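Local coordinates for protein ftsY (Mycoplasma mycoides, PDB 1ZU4) that is an SRP receptor of the FtsY family whose NG fragment couples a helical bundle to a domain of the P-loop NTPase fold, at residues 80-85 against 272-277; 106-111 against 123-128; 150-155 against 164-169. One frame throughout, in Å; residues are numbered along the deposited sequence.

Contact 1: residues 80-85 against 272-277; sequences ESLYQA and IGLAIK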
loop_
_atom_site.group_PDB
_atom_site.type_symbol
_atom_site.label_atom_id
_atom_site.label_comp_id
_atom_site.label_asym_id
_atom_site.label_seq_id
_atom_site.Cartn_x
_atom_site.Cartn_y
_atom_site.Cartn_z
ATOM N N GLU A 80 -8.675 0.692 -19.965
ATOM C CA GLU A 80 -7.768 -0.377 -20.319
ATOM C C GLU A 80 -6.317 0.063 -20.297
ATOM O O GLU A 80 -5.470 -0.675 -19.830
ATOM C CB GLU A 80 -8.151 -0.944 -21.703
ATOM C CG GLU A 80 -7.232 -2.035 -22.215
ATOM C CD GLU A 80 -7.800 -2.676 -23.492
ATOM O OE1 GLU A 80 -8.935 -3.200 -23.442
ATOM O OE2 GLU A 80 -7.121 -2.637 -24.538
ATOM N N SER A 81 -6.040 1.276 -20.770
ATOM C CA SER A 81 -4.664 1.812 -20.802
ATOM C C SER A 81 -4.112 2.134 -19.423
ATOM O O SER A 81 -2.897 2.075 -19.222
ATOM C CB SER A 81 -4.556 3.056 -21.708
ATOM O OG SER A 81 -5.024 2.782 -23.060
ATOM N N LEU A 82 -4.995 2.487 -18.485
ATOM C CA LEU A 82 -4.591 2.779 -17.097
ATOM C C LEU A 82 -4.135 1.488 -16.437
ATOM O O LEU A 82 -3.050 1.426 -15.861
ATOM C CB LEU A 82 -5.739 3.408 -16.316
ATOM C CG LEU A 82 -6.080 4.871 -16.667
ATOM C CD1 LEU A 82 -7.457 5.217 -16.138
ATOM C CD2 LEU A 82 -5.028 5.937 -16.203
ATOM N N TYR A 83 -4.976 0.460 -16.546
ATOM C CA TYR A 83 -4.658 -0.861 -16.063
ATOM C C TYR A 83 -3.373 -1.393 -16.692
ATOM O O TYR A 83 -2.496 -1.945 -15.979
ATOM C CB TYR A 83 -5.846 -1.793 -16.364
ATOM C CG TYR A 83 -5.542 -3.228 -16.173
ATOM C CD1 TYR A 83 -5.719 -3.840 -14.918
ATOM C CD2 TYR A 83 -5.049 -3.984 -17.229
ATOM C CE1 TYR A 83 -5.443 -5.140 -14.743
ATOM C CE2 TYR A 83 -4.721 -5.293 -17.051
ATOM C CZ TYR A 83 -4.956 -5.870 -15.810
ATOM O OH TYR A 83 -4.647 -7.159 -15.624
ATOM N N GLN A 84 -3.257 -1.298 -18.025
ATOM C CA GLN A 84 -2.021 -1.782 -18.726
ATOM C C GLN A 84 -0.722 -1.044 -18.337
ATOM O O GLN A 84 0.376 -1.643 -18.277
ATOM C CB GLN A 84 -2.229 -1.812 -20.248
ATOM C CG GLN A 84 -3.302 -2.834 -20.615
ATOM C CD GLN A 84 -3.434 -3.069 -22.105
ATOM O OE1 GLN A 84 -3.057 -2.234 -22.927
ATOM N NE2 GLN A 84 -4.006 -4.205 -22.451
ATOM N N ALA A 85 -0.853 0.250 -18.037
ATOM C CA ALA A 85 0.294 1.074 -17.661
ATOM C C ALA A 85 0.899 0.543 -16.363
ATOM O O ALA A 85 2.125 0.466 -16.208
ATOM C CB ALA A 85 -0.128 2.509 -17.500
ATOM N N ILE A 272 -2.001 8.335 -8.064
ATOM C CA ILE A 272 -0.915 7.920 -7.154
ATOM C C ILE A 272 -0.537 6.420 -7.255
ATOM O O ILE A 272 0.609 6.049 -7.045
ATOM C CB ILE A 272 -1.220 8.310 -5.693
ATOM C CG1 ILE A 272 0.073 8.156 -4.853
ATOM C CG2 ILE A 272 -2.437 7.505 -5.182
ATOM C CD1 ILE A 272 -0.010 8.490 -3.438
ATOM N N GLY A 273 -1.488 5.551 -7.587
ATOM C CA GLY A 273 -1.137 4.144 -7.718
ATOM C C GLY A 273 -0.097 3.953 -8.805
ATOM O O GLY A 273 0.786 3.106 -8.680
ATOM N N LEU A 274 -0.252 4.736 -9.889
ATOM C CA LEU A 274 0.627 4.682 -11.033
ATOM C C LEU A 274 1.937 5.379 -10.765
ATOM O O LEU A 274 2.951 4.969 -11.274
ATOM C CB LEU A 274 -0.047 5.292 -12.259
ATOM C CG LEU A 274 -1.252 4.536 -12.827
ATOM C CD1 LEU A 274 -1.823 5.312 -14.035
ATOM C CD2 LEU A 274 -0.753 3.224 -13.266
ATOM N N ALA A 275 1.894 6.472 -10.024
ATOM C CA ALA A 275 3.094 7.162 -9.598
ATOM C C ALA A 275 3.954 6.184 -8.791
ATOM O O ALA A 275 5.158 6.154 -8.967
ATOM C CB ALA A 275 2.734 8.444 -8.751
ATOM N N ILE A 276 3.330 5.388 -7.903
ATOM C CA ILE A 276 4.055 4.412 -7.092
ATOM C C ILE A 276 4.749 3.362 -7.993
ATOM O O ILE A 276 5.948 3.104 -7.886
ATOM C CB ILE A 276 3.104 3.734 -6.031
ATOM C CG1 ILE A 276 2.774 4.762 -4.919
ATOM C CG2 ILE A 276 3.742 2.467 -5.441
ATOM C CD1 ILE A 276 1.542 4.424 -4.097
ATOM N N LYS A 277 3.962 2.750 -8.863
ATOM C CA LYS A 277 4.463 1.777 -9.825
ATOM C C LYS A 277 5.681 2.357 -10.593
ATOM O O LYS A 277 6.691 1.681 -10.714
ATOM C CB LYS A 277 3.304 1.411 -10.761
ATOM C CG LYS A 277 3.666 0.683 -12.026
ATOM C CD LYS A 277 4.297 -0.647 -11.655
ATOM C CE LYS A 277 5.087 -1.202 -12.825
ATOM N NZ LYS A 277 4.433 -0.928 -14.159
#
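Leu82 and Leu274 take nearly the same first torsion, chi1 -73° and -67°, with CG beside the backbone N in each; in Leu274 this sends the methyls to helix 71-87, while Leu82 projects along the flank of its own helix and offers CD2. There Leu82 CD2 meets Leu274 CD1 at 3.9 Å, the two side chains crossing at about a right angle. The other branch of Leu274 turns to the opposing backbone: its CD2 lies 3.9 Å from Leu82 O, and 4.3 Å from Ala85 CB. A branched leucine suits this place because its two methyls can serve separate neighbours. The small Ala85 takes the methyl of Leu274 at its CB, and these two residues form the nearest CA pair, 7.6 Å apart. The local axes, 10.6 Å apart at closest approach, run in roughly the same direction, inclined by 30°.

One helical turn beyond Leu274, Lys277 points its CB toward helix 71-87, and its chain bends at chi2 and chi4 to bring the amine to the end of that helix. NZ is hydrogen-bonded to the carbonyl oxygens of Tyr86 and Asp88, and Ala85 O lies 3.4 Å from NZ. Lysine fits here because its long arm reaches backbone carbonyls at a C-terminal helix end, whose partial negative charge would probably favour the ammonium form and compensate its burial.

The contact joins the helical bundle to the domain of P-loop NTPase fold. Met49 touches both Leu82 and Leu274, while Val57 of helix 51-64 packs on Ala85 and Ile305 of helix 301-308 on Leu82. Helix 272-280 itself lies between strands 258-262 and 284-288 in the chain, and through Ile272 and Ile276 it rests on Val244 of helix 241-250.

Contact 2: residues 106-111 against 123-128; sequences NIFMLV and AKMANY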
loop_
_atom_site.group_PDB
_atom_site.type_symbol
_atom_site.label_atom_id
_atom_site.label_comp_id
_atom_site.label_asym_id
_atom_site.label_seq_id
_atom_site.Cartn_x
_atom_site.Cartn_y
_atom_site.Cartn_z
ATOM N N ASN A 106 4.148 -17.478 9.089
ATOM C CA ASN A 106 4.382 -16.379 8.167
ATOM C C ASN A 106 4.880 -15.201 9.003
ATOM O O ASN A 106 4.392 -14.951 10.098
ATOM C CB ASN A 106 3.072 -16.022 7.421
ATOM C CG ASN A 106 2.534 -17.186 6.621
ATOM O OD1 ASN A 106 3.077 -17.510 5.569
ATOM N ND2 ASN A 106 1.527 -17.882 7.168
ATOM N N ILE A 107 5.866 -14.473 8.498
ATOM C CA ILE A 107 6.396 -13.346 9.247
ATOM C C ILE A 107 6.467 -12.111 8.346
ATOM O O ILE A 107 7.182 -12.120 7.361
ATOM C CB ILE A 107 7.794 -13.668 9.861
ATOM C CG1 ILE A 107 7.747 -14.947 10.717
ATOM C CG2 ILE A 107 8.239 -12.499 10.679
ATOM C CD1 ILE A 107 9.139 -15.440 11.291
ATOM N N PHE A 108 5.747 -11.050 8.715
ATOM C CA PHE A 108 5.720 -9.825 7.928
ATOM C C PHE A 108 6.231 -8.685 8.776
ATOM O O PHE A 108 5.787 -8.514 9.933
ATOM C CB PHE A 108 4.289 -9.432 7.530
ATOM C CG PHE A 108 3.588 -10.411 6.671
ATOM C CD1 PHE A 108 2.223 -10.270 6.473
ATOM C CD2 PHE A 108 4.275 -11.480 6.055
ATOM C CE1 PHE A 108 1.535 -11.190 5.671
ATOM C CE2 PHE A 108 3.610 -12.397 5.251
ATOM C CZ PHE A 108 2.269 -12.246 5.017
ATOM N N MET A 109 7.129 -7.885 8.226
ATOM C CA MET A 109 7.477 -6.616 8.905
ATOM C C MET A 109 6.776 -5.412 8.317
ATOM O O MET A 109 6.603 -5.329 7.141
ATOM C CB MET A 109 8.967 -6.362 8.804
ATOM C CG MET A 109 9.812 -7.509 9.258
ATOM S SD MET A 109 11.504 -6.981 9.155
ATOM C CE MET A 109 12.206 -8.082 10.406
ATOM N N LEU A 110 6.401 -4.453 9.129
ATOM C CA LEU A 110 5.889 -3.221 8.597
ATOM C C LEU A 110 6.959 -2.156 8.819
ATOM O O LEU A 110 7.593 -2.120 9.877
ATOM C CB LEU A 110 4.596 -2.827 9.256
ATOM C CG LEU A 110 3.260 -3.527 8.918
ATOM C CD1 LEU A 110 2.555 -2.755 7.905
ATOM C CD2 LEU A 110 3.341 -4.999 8.530
ATOM N N VAL A 111 7.234 -1.386 7.772
ATOM C CA VAL A 111 8.319 -0.380 7.815
ATOM C C VAL A 111 7.841 0.936 7.234
ATOM O O VAL A 111 6.770 1.001 6.637
ATOM C CB VAL A 111 9.589 -0.824 7.045
ATOM C CG1 VAL A 111 10.179 -2.099 7.636
ATOM C CG2 VAL A 111 9.320 -0.948 5.510
ATOM N N ALA A 123 -2.306 -3.208 12.853
ATOM C CA ALA A 123 -3.538 -3.626 13.547
ATOM C C ALA A 123 -4.621 -4.139 12.577
ATOM O O ALA A 123 -5.261 -5.153 12.849
ATOM C CB ALA A 123 -4.085 -2.470 14.384
ATOM N N LYS A 124 -4.796 -3.445 11.446
ATOM C CA LYS A 124 -5.764 -3.805 10.433
ATOM C C LYS A 124 -5.357 -5.098 9.757
ATOM O O LYS A 124 -6.206 -5.920 9.481
ATOM C CB LYS A 124 -5.956 -2.691 9.411
ATOM C CG LYS A 124 -6.697 -1.495 10.046
ATOM C CD LYS A 124 -6.971 -0.410 9.080
ATOM C CE LYS A 124 -7.610 0.779 9.825
ATOM N NZ LYS A 124 -8.353 1.662 8.880
ATOM N N MET A 125 -4.054 -5.276 9.537
ATOM C CA MET A 125 -3.563 -6.513 8.994
ATOM C C MET A 125 -3.740 -7.698 9.922
ATOM O O MET A 125 -4.065 -8.780 9.448
ATOM C CB MET A 125 -2.123 -6.377 8.579
ATOM C CG MET A 125 -1.981 -5.878 7.137
ATOM S SD MET A 125 -0.298 -6.210 6.739
ATOM C CE MET A 125 -0.370 -7.777 5.902
ATOM N N ALA A 126 -3.494 -7.520 11.218
ATOM C CA ALA A 126 -3.743 -8.598 12.180
ATOM C C ALA A 126 -5.230 -9.047 12.141
ATOM O O ALA A 126 -5.522 -10.253 12.076
ATOM C CB ALA A 126 -3.343 -8.151 13.630
ATOM N N ASN A 127 -6.128 -8.072 12.217
ATOM C CA ASN A 127 -7.579 -8.295 12.097
ATOM C C ASN A 127 -7.996 -8.998 10.791
ATOM O O ASN A 127 -8.883 -9.841 10.817
ATOM C CB ASN A 127 -8.376 -6.970 12.208
ATOM C CG ASN A 127 -9.883 -7.214 12.411
ATOM O OD1 ASN A 127 -10.722 -6.877 11.554
ATOM N ND2 ASN A 127 -10.216 -7.844 13.523
ATOM N N TYR A 128 -7.354 -8.634 9.679
ATOM C CA TYR A 128 -7.620 -9.205 8.364
ATOM C C TYR A 128 -7.354 -10.704 8.365
ATOM O O TYR A 128 -8.170 -11.501 7.829
ATOM C CB TYR A 128 -6.759 -8.502 7.293
ATOM C CG TYR A 128 -6.900 -9.026 5.874
ATOM C CD1 TYR A 128 -7.790 -8.449 4.961
ATOM C CD2 TYR A 128 -6.084 -10.070 5.422
ATOM C CE1 TYR A 128 -7.870 -8.953 3.624
ATOM C CE2 TYR A 128 -6.169 -10.561 4.142
ATOM C CZ TYR A 128 -7.049 -10.032 3.250
ATOM O OH TYR A 128 -7.046 -10.576 1.963
#
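The phenyl ring of Phe108 is met obliquely by the end of Met125, whose methyl CE lies 3.6 Å from CD1 and 3.9 Å from CE1 of that ring. Ile98, Leu194, Leu196 and Glu230 also touch the Phe108 side chain, so residues of both neighbouring strands and of a loop share in its packing. The setting is the strand-loop-helix unit of a P-loop NTPase fold: strand 106-111 leads into a loop that, with the start of helix 118-131, has the Walker A pattern (Gly112, Gly117, Lys118, Thr119), and the helix then runs back over the sheet.

Alternation along the strand sorts its side chains. Phe108 and Leu110 point to helix 118-131, whereas Ile107 and Met109 pack on helix 206-221, so the strand is covered on both faces of the sheet. All three residues that touch here are buried and apolar, as suits a central strand. Met125 suits its place because its unbranched chain can span the distance from a helix to a strand whose CA atoms come no nearer than 9.9 Å, the separation of Phe108 and Met125. A bend at chi3 (96°) turns CE to the phenyl ring, while the sulfur faces the next inward residue: Met125 SD is 4.2 Å from Leu110 CD2.

Contact 3: residues 150-155 against 164-169; sequences QQLEEW and VDLVKA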
loop_
_atom_site.group_PDB
_atom_site.type_symbol
_atom_site.label_atom_id
_atom_site.label_comp_id
_atom_site.label_asym_id
_atom_site.label_seq_id
_atom_site.Cartn_x
_atom_site.Cartn_y
_atom_site.Cartn_z
ATOM N N GLN A 150 1.279 1.685 23.250
ATOM C CA GLN A 150 -0.040 2.030 23.823
ATOM C C GLN A 150 -1.155 1.793 22.804
ATOM O O GLN A 150 -2.181 1.212 23.144
ATOM C CB GLN A 150 -0.168 3.495 24.342
ATOM C CG GLN A 150 1.046 4.223 24.976
ATOM C CD GLN A 150 1.631 3.557 26.212
ATOM O OE1 GLN A 150 1.930 2.361 26.213
ATOM N NE2 GLN A 150 1.848 4.351 27.261
ATOM N N GLN A 151 -0.937 2.242 21.565
ATOM C CA GLN A 151 -1.909 2.067 20.480
ATOM C C GLN A 151 -2.247 0.606 20.249
ATOM O O GLN A 151 -3.418 0.240 20.215
ATOM C CB GLN A 151 -1.396 2.675 19.171
ATOM C CG GLN A 151 -1.402 4.180 19.146
ATOM C CD GLN A 151 -0.622 4.757 17.987
ATOM O OE1 GLN A 151 -0.633 4.211 16.873
ATOM N NE2 GLN A 151 0.055 5.876 18.234
ATOM N N LEU A 152 -1.216 -0.218 20.059
ATOM C CA LEU A 152 -1.404 -1.645 19.857
ATOM C C LEU A 152 -2.236 -2.289 20.971
ATOM O O LEU A 152 -3.164 -3.072 20.695
ATOM C CB LEU A 152 -0.047 -2.323 19.679
ATOM C CG LEU A 152 0.575 -1.996 18.323
ATOM C CD1 LEU A 152 1.985 -2.587 18.188
ATOM C CD2 LEU A 152 -0.334 -2.436 17.162
ATOM N N GLU A 153 -1.921 -1.933 22.223
ATOM C CA GLU A 153 -2.687 -2.397 23.401
ATOM C C GLU A 153 -4.157 -1.997 23.342
ATOM O O GLU A 153 -5.029 -2.827 23.629
ATOM C CB GLU A 153 -2.100 -1.856 24.697
ATOM C CG GLU A 153 -0.910 -2.617 25.194
ATOM C CD GLU A 153 -0.122 -1.786 26.148
ATOM O OE1 GLU A 153 -0.218 -0.537 26.076
ATOM O OE2 GLU A 153 0.590 -2.371 26.979
ATOM N N GLU A 154 -4.401 -0.732 22.988
ATOM C CA GLU A 154 -5.747 -0.200 22.779
ATOM C C GLU A 154 -6.479 -1.086 21.791
ATOM O O GLU A 154 -7.422 -1.773 22.181
ATOM C CB GLU A 154 -5.710 1.238 22.249
ATOM C CG GLU A 154 -7.077 1.979 22.295
ATOM C CD GLU A 154 -7.183 3.140 21.283
ATOM O OE1 GLU A 154 -6.126 3.705 20.890
ATOM O OE2 GLU A 154 -8.332 3.490 20.880
ATOM N N TRP A 155 -6.006 -1.089 20.536
ATOM C CA TRP A 155 -6.629 -1.838 19.440
ATOM C C TRP A 155 -6.899 -3.301 19.813
ATOM O O TRP A 155 -7.904 -3.874 19.374
ATOM C CB TRP A 155 -5.745 -1.820 18.188
ATOM C CG TRP A 155 -5.733 -0.554 17.371
ATOM C CD1 TRP A 155 -4.853 0.474 17.484
ATOM C CD2 TRP A 155 -6.599 -0.219 16.275
ATOM N NE1 TRP A 155 -5.121 1.441 16.545
ATOM C CE2 TRP A 155 -6.190 1.044 15.792
ATOM C CE3 TRP A 155 -7.686 -0.859 15.659
ATOM C CZ2 TRP A 155 -6.828 1.688 14.722
ATOM C CZ3 TRP A 155 -8.323 -0.211 14.591
ATOM C CH2 TRP A 155 -7.886 1.048 14.136
ATOM N N VAL A 164 -5.790 -12.462 18.000
ATOM C CA VAL A 164 -4.620 -11.590 17.901
ATOM C C VAL A 164 -4.065 -11.284 19.289
ATOM O O VAL A 164 -4.767 -10.703 20.137
ATOM C CB VAL A 164 -4.899 -10.236 17.218
ATOM C CG1 VAL A 164 -3.588 -9.422 17.125
ATOM C CG2 VAL A 164 -5.569 -10.396 15.840
ATOM N N ASP A 165 -2.797 -11.652 19.478
ATOM C CA ASP A 165 -2.047 -11.462 20.722
ATOM C C ASP A 165 -0.888 -10.514 20.470
ATOM O O ASP A 165 -0.503 -10.318 19.319
ATOM C CB ASP A 165 -1.507 -12.808 21.215
ATOM C CG ASP A 165 -2.618 -13.778 21.591
ATOM O OD1 ASP A 165 -3.639 -13.310 22.138
ATOM O OD2 ASP A 165 -2.475 -14.995 21.328
ATOM N N LEU A 166 -0.353 -9.934 21.546
ATOM C CA LEU A 166 0.702 -8.895 21.498
ATOM C C LEU A 166 1.847 -9.210 22.436
ATOM O O LEU A 166 1.620 -9.487 23.637
ATOM C CB LEU A 166 0.138 -7.540 21.946
ATOM C CG LEU A 166 1.123 -6.361 21.894
ATOM C CD1 LEU A 166 1.300 -5.845 20.462
ATOM C CD2 LEU A 166 0.682 -5.247 22.800
ATOM N N VAL A 167 3.064 -9.125 21.903
ATOM C CA VAL A 167 4.288 -9.149 22.714
ATOM C C VAL A 167 4.901 -7.747 22.695
ATOM O O VAL A 167 4.977 -7.096 21.640
ATOM C CB VAL A 167 5.310 -10.239 22.197
ATOM C CG1 VAL A 167 6.627 -10.156 22.922
ATOM C CG2 VAL A 167 4.720 -11.644 22.388
ATOM N N LYS A 168 5.342 -7.267 23.844
ATOM C CA LYS A 168 5.902 -5.907 23.916
ATOM C C LYS A 168 7.123 -5.882 24.846
ATOM O O LYS A 168 7.448 -6.886 25.460
ATOM C CB LYS A 168 4.840 -4.914 24.407
ATOM C CG LYS A 168 4.124 -5.357 25.677
ATOM C CD LYS A 168 3.365 -4.218 26.326
ATOM C CE LYS A 168 2.555 -4.701 27.511
ATOM N NZ LYS A 168 2.493 -3.609 28.542
ATOM N N ALA A 169 7.777 -4.730 24.918
ATOM C CA ALA A 169 8.878 -4.454 25.848
ATOM C C ALA A 169 8.347 -4.140 27.257
ATOM O O ALA A 169 7.345 -3.414 27.405
ATOM C CB ALA A 169 9.661 -3.258 25.330
#
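Glu153 and Leu166 mark the closest backbone approach, their CA atoms 7.6 Å apart, where helix 146-156 packs beside the extended strand 164-167 in a beta-alpha-beta unit begun by strand 136-140. Leu166 reaches the helix with CG anti to its backbone N (chi1 -178°) and divides its methyls between two successive helix residues. CD1 lies 3.9 Å from Leu152 CB, and CD2 lies 3.9 Å from Glu153 CG, so the aliphatic part of the glutamate also serves as apolar surface. Leu152, the buried member, continues inward to Ala140 and Leu122.

Farther out, the extended chain of Glu153 carries its carboxylate to Lys168, where OE2 and NZ form a 2.8 Å salt bridge and hydrogen bond. The ammonium meets OE2 nearly straight out along its C-O bond, and Lys168 CE sits only 3.1 Å from the same oxygen. Long, flexible side chains suit this margin, since they can join charges at the edge of the leucine contact. The chemistry is thus apolar packing round Leu152 and Leu166, with an ion pair at its exposed edge, and because Lys168 is exposed, water probably screens that pair and limits its strength.

Overall arrangement
Contact 1 closes a long chain loop, from helix 71-87 to helix 272-280, and contacts 2 and 3 lie one after the other within it. Contact 1 sits on the opposite side of the chain's centre from the other two, its centre about 25 Å from that of contact 2 and 36 Å from that of contact 3. Contacts 2 and 3 have centres about 13 Å apart and share one sheet. They also touch, Ala126 packing on Val164 and Ala123 on Trp155. Both belong to the P-loop NTPase-type domain, contact 2 at the inner strand 106-111 and contact 3 at the edge strand 164-167, while contact 1 ties that domain to the helical bundle.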